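Local coordinates for protein xyloglucan-specific endo-beta-1,4-glucanase BoGH9A (Bacteroides ovatus, PDB 6DHT) that hydrolyses internal beta-1,4-glucosidic linkages in the backbone of xyloglucan, releasing xyloglucan oligosaccharides, at residues A426-G429 with D434-W437; G476-A479 with C483-T486. All coordinates share one frame; numbering follows the deposited sequence.

After helix 395-416 the chain enters a long loop, and contact 1 closes part of it, bringing 426-429 against 434-437 across four intervening residues just before helix 439-458 begins. The chain then runs through helices 439-458 and 461-474, and contact 2 closes a second, tighter loop by setting 476-479 beside 483-486, three residues apart. The two closures follow one another in series, neither enclosing nor crossing the other. The centres of contact 1 and contact 2 lie about 13 Å apart, and the two do not touch. Helix 461-474 joins them: N470 and Y473 meet contact 1, while the carbonyl of Y473 receives a bond from contact 2.

Contact 1 (A426-G429 with D434-W437); sequences APYG and DFFW
The phenol of Y428 donates its OH to the backbone carbonyl of D434, with OH and O 2.7 Å apart. The hydroxyl sits above the carbonyl plane, 43° out of it. With CG of Y428 anti to the backbone N (chi1 175°), the ring reaches forward beside D434, where CE1 of Y428 lies 3.6 Å from CB of D434. The two side chains run past one another in opposite senses, ring and carboxylate only slightly inclined. D434 in turn holds the backbone of 426-429: N of G429 donates to OD2 of D434 over 2.9 Å, approaching from above the carboxylate plane with an N-H...O angle of 146°. OD2 also accepts from N of D431 and from a water, whose second hydrogen bond goes to O of P427. OD1 forms a salt bridge with K443 of helix 439-458. The carboxylate thus ties a buried loop between helices 395-416 and 439-458, in the glycoside hydrolase family 9 domain, to the helix that follows. G429 takes a positive phi, where a beta carbon would collide with the carbonyl oxygen of Y428. F435 completes the packing at an oblique angle to Y428, the ring planes steeply inclined and CZ of Y428 4.0 Å from CE1 of F435. O of G429 lies at the edge of the F435 ring, in its plane, while CB of D434 lies over one face near the rim. A leucine at Y428 would probably leave the carbonyl of D434 without this donor and open a gap beside F435. Against helix 461-474, the Y428 ring packs edge-to-face with Y473, and the backbone N of Y428 donates to OD1 of N470.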
ATOM      1  N   ALA A 426      -0.279   3.407  20.405  1.00 15.85           N
ATOM      2  CA  ALA A 426      -0.913   3.369  19.068  1.00 15.69           C
ATOM      3  C   ALA A 426      -2.017   2.346  19.044  1.00 17.76           C
ATOM      4  O   ALA A 426      -1.989   1.368  19.763  1.00 18.22           O
ATOM      5  CB  ALA A 426       0.096   3.036  17.963  1.00 16.51           C
ATOM      6  N   PRO A 427      -3.007   2.541  18.152  1.00 15.32           N
ATOM      7  CA  PRO A 427      -4.044   1.518  18.066  1.00 17.68           C
ATOM      8  C   PRO A 427      -3.515   0.154  17.645  1.00 19.53           C
ATOM      9  O   PRO A 427      -4.002  -0.883  18.093  1.00 21.54           O
ATOM     10  CB  PRO A 427      -4.989   2.065  16.991  1.00 18.44           C
ATOM     11  CG  PRO A 427      -4.705   3.472  16.855  1.00 21.96           C
ATOM     12  CD  PRO A 427      -3.333   3.753  17.379  1.00 16.61           C
ATOM     13  N   TYR A 428      -2.525   0.167  16.760  1.00 14.97           N
ATOM     14  CA  TYR A 428      -1.905  -1.048  16.269  1.00 16.73           C
ATOM     15  C   TYR A 428      -0.742  -1.494  17.165  1.00 15.86           C
ATOM     16  O   TYR A 428       0.071  -0.677  17.579  1.00 16.42           O
ATOM     17  CB  TYR A 428      -1.380  -0.816  14.845  1.00 16.05           C
ATOM     18  CG  TYR A 428      -0.624  -2.021  14.333  1.00 15.71           C
ATOM     19  CD1 TYR A 428      -1.285  -3.102  13.762  1.00 16.08           C
ATOM     20  CD2 TYR A 428       0.754  -2.127  14.474  1.00 14.04           C
ATOM     21  CE1 TYR A 428      -0.607  -4.214  13.317  1.00 17.30           C
ATOM     22  CE2 TYR A 428       1.438  -3.240  14.035  1.00 15.56           C
ATOM     23  CZ  TYR A 428       0.757  -4.296  13.474  1.00 16.45           C
ATOM     24  OH  TYR A 428       1.426  -5.417  13.014  1.00 16.43           O
ATOM     25  N   GLY A 429      -0.683  -2.791  17.455  1.00 17.46           N
ATOM     26  CA  GLY A 429       0.529  -3.405  17.978  1.00 17.63           C
ATOM     27  C   GLY A 429       0.432  -3.986  19.366  1.00 21.78           C
ATOM     28  O   GLY A 429       1.451  -4.395  19.892  1.00 19.09           O
ATOM     29  N   ASP A 434      -2.327  -9.048  15.741  1.00 22.97           N
ATOM     30  CA  ASP A 434      -1.895  -7.937  14.887  1.00 20.46           C
ATOM     31  C   ASP A 434      -0.712  -8.327  14.007  1.00 21.70           C
ATOM     32  O   ASP A 434      -0.303  -7.542  13.142  1.00 18.69           O
ATOM     33  CB  ASP A 434      -1.435  -6.749  15.727  1.00 17.92           C
ATOM     34  CG  ASP A 434      -2.554  -6.061  16.460  1.00 22.60           C
ATOM     35  OD1 ASP A 434      -3.730  -6.319  16.127  1.00 25.79           O
ATOM     36  OD2 ASP A 434      -2.254  -5.213  17.338  1.00 23.42           O
ATOM     37  N   PHE A 435      -0.132  -9.498  14.258  1.00 21.57           N
ATOM     38  CA  PHE A 435       1.116  -9.907  13.602  1.00 18.09           C
ATOM     39  C   PHE A 435       0.959 -11.141  12.743  1.00 20.78           C
ATOM     40  O   PHE A 435       0.532 -12.191  13.207  1.00 24.36           O
ATOM     41  CB  PHE A 435       2.193 -10.074  14.667  1.00 20.06           C
ATOM     42  CG  PHE A 435       2.281  -8.885  15.560  1.00 22.98           C
ATOM     43  CD1 PHE A 435       2.861  -7.717  15.104  1.00 16.97           C
ATOM     44  CD2 PHE A 435       1.715  -8.908  16.823  1.00 23.98           C
ATOM     45  CE1 PHE A 435       2.901  -6.589  15.892  1.00 21.16           C
ATOM     46  CE2 PHE A 435       1.754  -7.784  17.621  1.00 22.43           C
ATOM     47  CZ  PHE A 435       2.329  -6.614  17.149  1.00 21.85           C
ATOM     48  N   PHE A 436       1.323 -10.996  11.475  1.00 17.68           N
ATOM     49  CA  PHE A 436       1.052 -11.972  10.444  1.00 17.96           C
ATOM     50  C   PHE A 436       1.700 -11.471   9.157  1.00 16.44           C
ATOM     51  O   PHE A 436       2.250 -10.375   9.155  1.00 18.62           O
ATOM     52  CB  PHE A 436      -0.466 -12.183  10.245  1.00 19.46           C
ATOM     53  CG  PHE A 436      -1.240 -10.925   9.856  1.00 17.95           C
ATOM     54  CD1 PHE A 436      -1.435 -10.605   8.533  1.00 18.02           C
ATOM     55  CD2 PHE A 436      -1.800 -10.116  10.832  1.00 21.24           C
ATOM     56  CE1 PHE A 436      -2.140  -9.478   8.180  1.00 20.72           C
ATOM     57  CE2 PHE A 436      -2.509  -8.971  10.488  1.00 20.77           C
ATOM     58  CZ  PHE A 436      -2.685  -8.669   9.159  1.00 18.87           C
ATOM     59  N   TRP A 437       1.649 -12.261   8.094  1.00 17.93           N
ATOM     60  CA  TRP A 437       2.336 -11.928   6.851  1.00 16.51           C
ATOM     61  C   TRP A 437       1.821 -10.631   6.300  1.00 16.97           C
ATOM     62  O   TRP A 437       0.655 -10.526   5.937  1.00 16.98           O
ATOM     63  CB  TRP A 437       2.127 -13.023   5.812  1.00 17.79           C
ATOM     64  CG  TRP A 437       3.014 -12.970   4.611  1.00 16.23           C
ATOM     65  CD1 TRP A 437       4.396 -13.018   4.589  1.00 16.50           C
ATOM     66  CD2 TRP A 437       2.597 -12.948   3.248  1.00 16.29           C
ATOM     67  NE1 TRP A 437       4.842 -13.003   3.299  1.00 16.40           N
ATOM     68  CE2 TRP A 437       3.765 -12.964   2.451  1.00 16.33           C
ATOM     69  CE3 TRP A 437       1.348 -12.877   2.616  1.00 20.97           C
ATOM     70  CZ2 TRP A 437       3.718 -12.937   1.065  1.00 19.01           C
ATOM     71  CZ3 TRP A 437       1.307 -12.854   1.234  1.00 20.56           C
ATOM     72  CH2 TRP A 437       2.482 -12.883   0.472  1.00 21.59           C
TER
HETATM   73  O   HOH W   1      -3.488  -3.361  19.279  1.00 23.07           O

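Contact 2 (G476-A479 with C483-T486); sequences GRNA and CYVT
The amide of N478 meets the ring of Y484 at the CE2 corner, with ND2 of N478 3.3 Å from CE2 of Y484 and CG 3.8 Å from the same carbon. The two side chains come from opposite directions; the amide and ring planes are inclined by 38°, and ND2 approaches the ring obliquely. Beside them N of G476 lies 4.1 Å from CA of C483. N478 has its CB directed at 483-486, and its chi1 of 63° sets CG between the backbone N and carbonyl carbon, where the amide can meet both the Y484 ring and the backbone groups around it. OD1 accepts from N of T480 and N of G481, while ND2 donates to O of F482 and O of Y473. The Y484 hydroxyl is hydrogen-bonded to OG1 of T480. R477 centres an inverse gamma turn, with a weak bond from N of N478 to O of G476. Further out, the backbone of Y484 bonds with I474 and V515, and R19 NH1 donates to O of N478. The Y484 side chain is about 8 Å from that of D539, a predicted active-site residue. The buried amide probably meets the ring through van der Waals contact, its polar demand already met by backbone groups of the loop and of helix 461-474.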
ATOM      1  N   GLY A 476       9.527   3.360  13.676  1.00 13.19           N
ATOM      2  CA  GLY A 476      10.505   3.026  14.709  1.00 13.60           C
ATOM      3  C   GLY A 476       9.958   2.852  16.108  1.00 13.76           C
ATOM      4  O   GLY A 476      10.671   2.327  16.994  1.00 14.99           O
ATOM      5  N   ARG A 477       8.757   3.325  16.380  1.00 14.21           N
ATOM      6  CA  ARG A 477       8.228   3.254  17.734  1.00 14.92           C
ATOM      7  C   ARG A 477       7.569   1.904  17.960  1.00 14.69           C
ATOM      8  O   ARG A 477       6.339   1.799  17.988  1.00 15.47           O
ATOM      9  CB  ARG A 477       7.278   4.411  18.037  1.00 13.68           C
ATOM     10  CG  ARG A 477       6.978   4.479  19.519  1.00 18.63           C
ATOM     11  CD  ARG A 477       6.229   5.706  19.872  1.00 20.76           C
ATOM     12  NE  ARG A 477       4.843   5.597  19.441  1.00 25.13           N
ATOM     13  CZ  ARG A 477       4.079   6.626  19.114  1.00 19.81           C
ATOM     14  NH1 ARG A 477       4.593   7.839  19.111  1.00 31.71           N
ATOM     15  NH2 ARG A 477       2.824   6.432  18.728  1.00 24.68           N
ATOM     16  N   ASN A 478       8.392   0.867  18.130  1.00 14.89           N
ATOM     17  CA  ASN A 478       7.906  -0.499  18.133  1.00 13.78           C
ATOM     18  C   ASN A 478       8.872  -1.430  18.897  1.00 16.38           C
ATOM     19  O   ASN A 478       9.905  -0.976  19.422  1.00 17.19           O
ATOM     20  CB  ASN A 478       7.691  -0.957  16.677  1.00 15.70           C
ATOM     21  CG  ASN A 478       8.985  -0.966  15.884  1.00 18.06           C
ATOM     22  OD1 ASN A 478       9.977  -1.566  16.319  1.00 15.71           O
ATOM     23  ND2 ASN A 478       9.010  -0.283  14.748  1.00 16.65           N
ATOM     24  N   ALA A 479       8.541  -2.712  18.927  1.00 16.46           N
ATOM     25  CA  ALA A 479       9.277  -3.683  19.745  1.00 15.42           C
ATOM     26  C   ALA A 479      10.656  -4.071  19.226  1.00 19.75           C
ATOM     27  O   ALA A 479      11.439  -4.653  19.989  1.00 18.43           O
ATOM     28  CB  ALA A 479       8.451  -4.911  19.894  1.00 17.83           C
ATOM     29  N   CYS A 483      12.805   1.075  11.717  1.00 13.76           N
ATOM     30  CA  CYS A 483      11.966   1.777  10.764  1.00 12.34           C
ATOM     31  C   CYS A 483      11.834   0.805   9.617  1.00 13.26           C
ATOM     32  O   CYS A 483      12.831   0.480   8.976  1.00 14.73           O
ATOM     33  CB  CYS A 483      12.655   3.039  10.306  1.00 11.00           C
ATOM     34  SG  CYS A 483      11.877   3.823   8.887  1.00 16.04           S
ATOM     35  N   TYR A 484      10.625   0.308   9.386  1.00 12.46           N
ATOM     36  CA  TYR A 484      10.405  -0.833   8.500  1.00 12.91           C
ATOM     37  C   TYR A 484      10.305  -0.492   7.007  1.00 12.55           C
ATOM     38  O   TYR A 484       9.748  -1.245   6.234  1.00 14.44           O
ATOM     39  CB  TYR A 484       9.149  -1.604   8.934  1.00 12.46           C
ATOM     40  CG  TYR A 484       9.235  -2.372  10.246  1.00 13.16           C
ATOM     41  CD1 TYR A 484       9.922  -3.577  10.308  1.00 12.65           C
ATOM     42  CD2 TYR A 484       8.560  -1.946  11.363  1.00 14.02           C
ATOM     43  CE1 TYR A 484       9.939  -4.312  11.463  1.00 14.53           C
ATOM     44  CE2 TYR A 484       8.572  -2.672  12.550  1.00 16.58           C
ATOM     45  CZ  TYR A 484       9.276  -3.856  12.584  1.00 15.98           C
ATOM     46  OH  TYR A 484       9.294  -4.606  13.757  1.00 16.02           O
ATOM     47  N   VAL A 485      10.894   0.626   6.612  1.00 12.33           N
ATOM     48  CA  VAL A 485      10.879   1.067   5.225  1.00 12.51           C
ATOM     49  C   VAL A 485      12.327   1.184   4.760  1.00 10.78           C
ATOM     50  O   VAL A 485      13.128   1.899   5.375  1.00 14.36           O
ATOM     51  CB  VAL A 485      10.213   2.441   5.077  1.00 12.07           C
ATOM     52  CG1 VAL A 485      10.181   2.833   3.607  1.00 12.71           C
ATOM     53  CG2 VAL A 485       8.782   2.410   5.604  1.00 11.89           C
ATOM     54  N   THR A 486      12.665   0.515   3.674  1.00 11.45           N
ATOM     55  CA  THR A 486      14.043   0.529   3.184  1.00 12.91           C
ATOM     56  C   THR A 486      14.509   1.935   2.846  1.00 13.54           C
ATOM     57  O   THR A 486      13.756   2.748   2.301  1.00 14.54           O
ATOM     58  CB  THR A 486      14.247  -0.381   1.950  1.00 12.56           C
ATOM     59  OG1 THR A 486      13.420   0.057   0.877  1.00 12.32           O
ATOM     60  CG2 THR A 486      13.893  -1.825   2.248  1.00 12.87           C
TER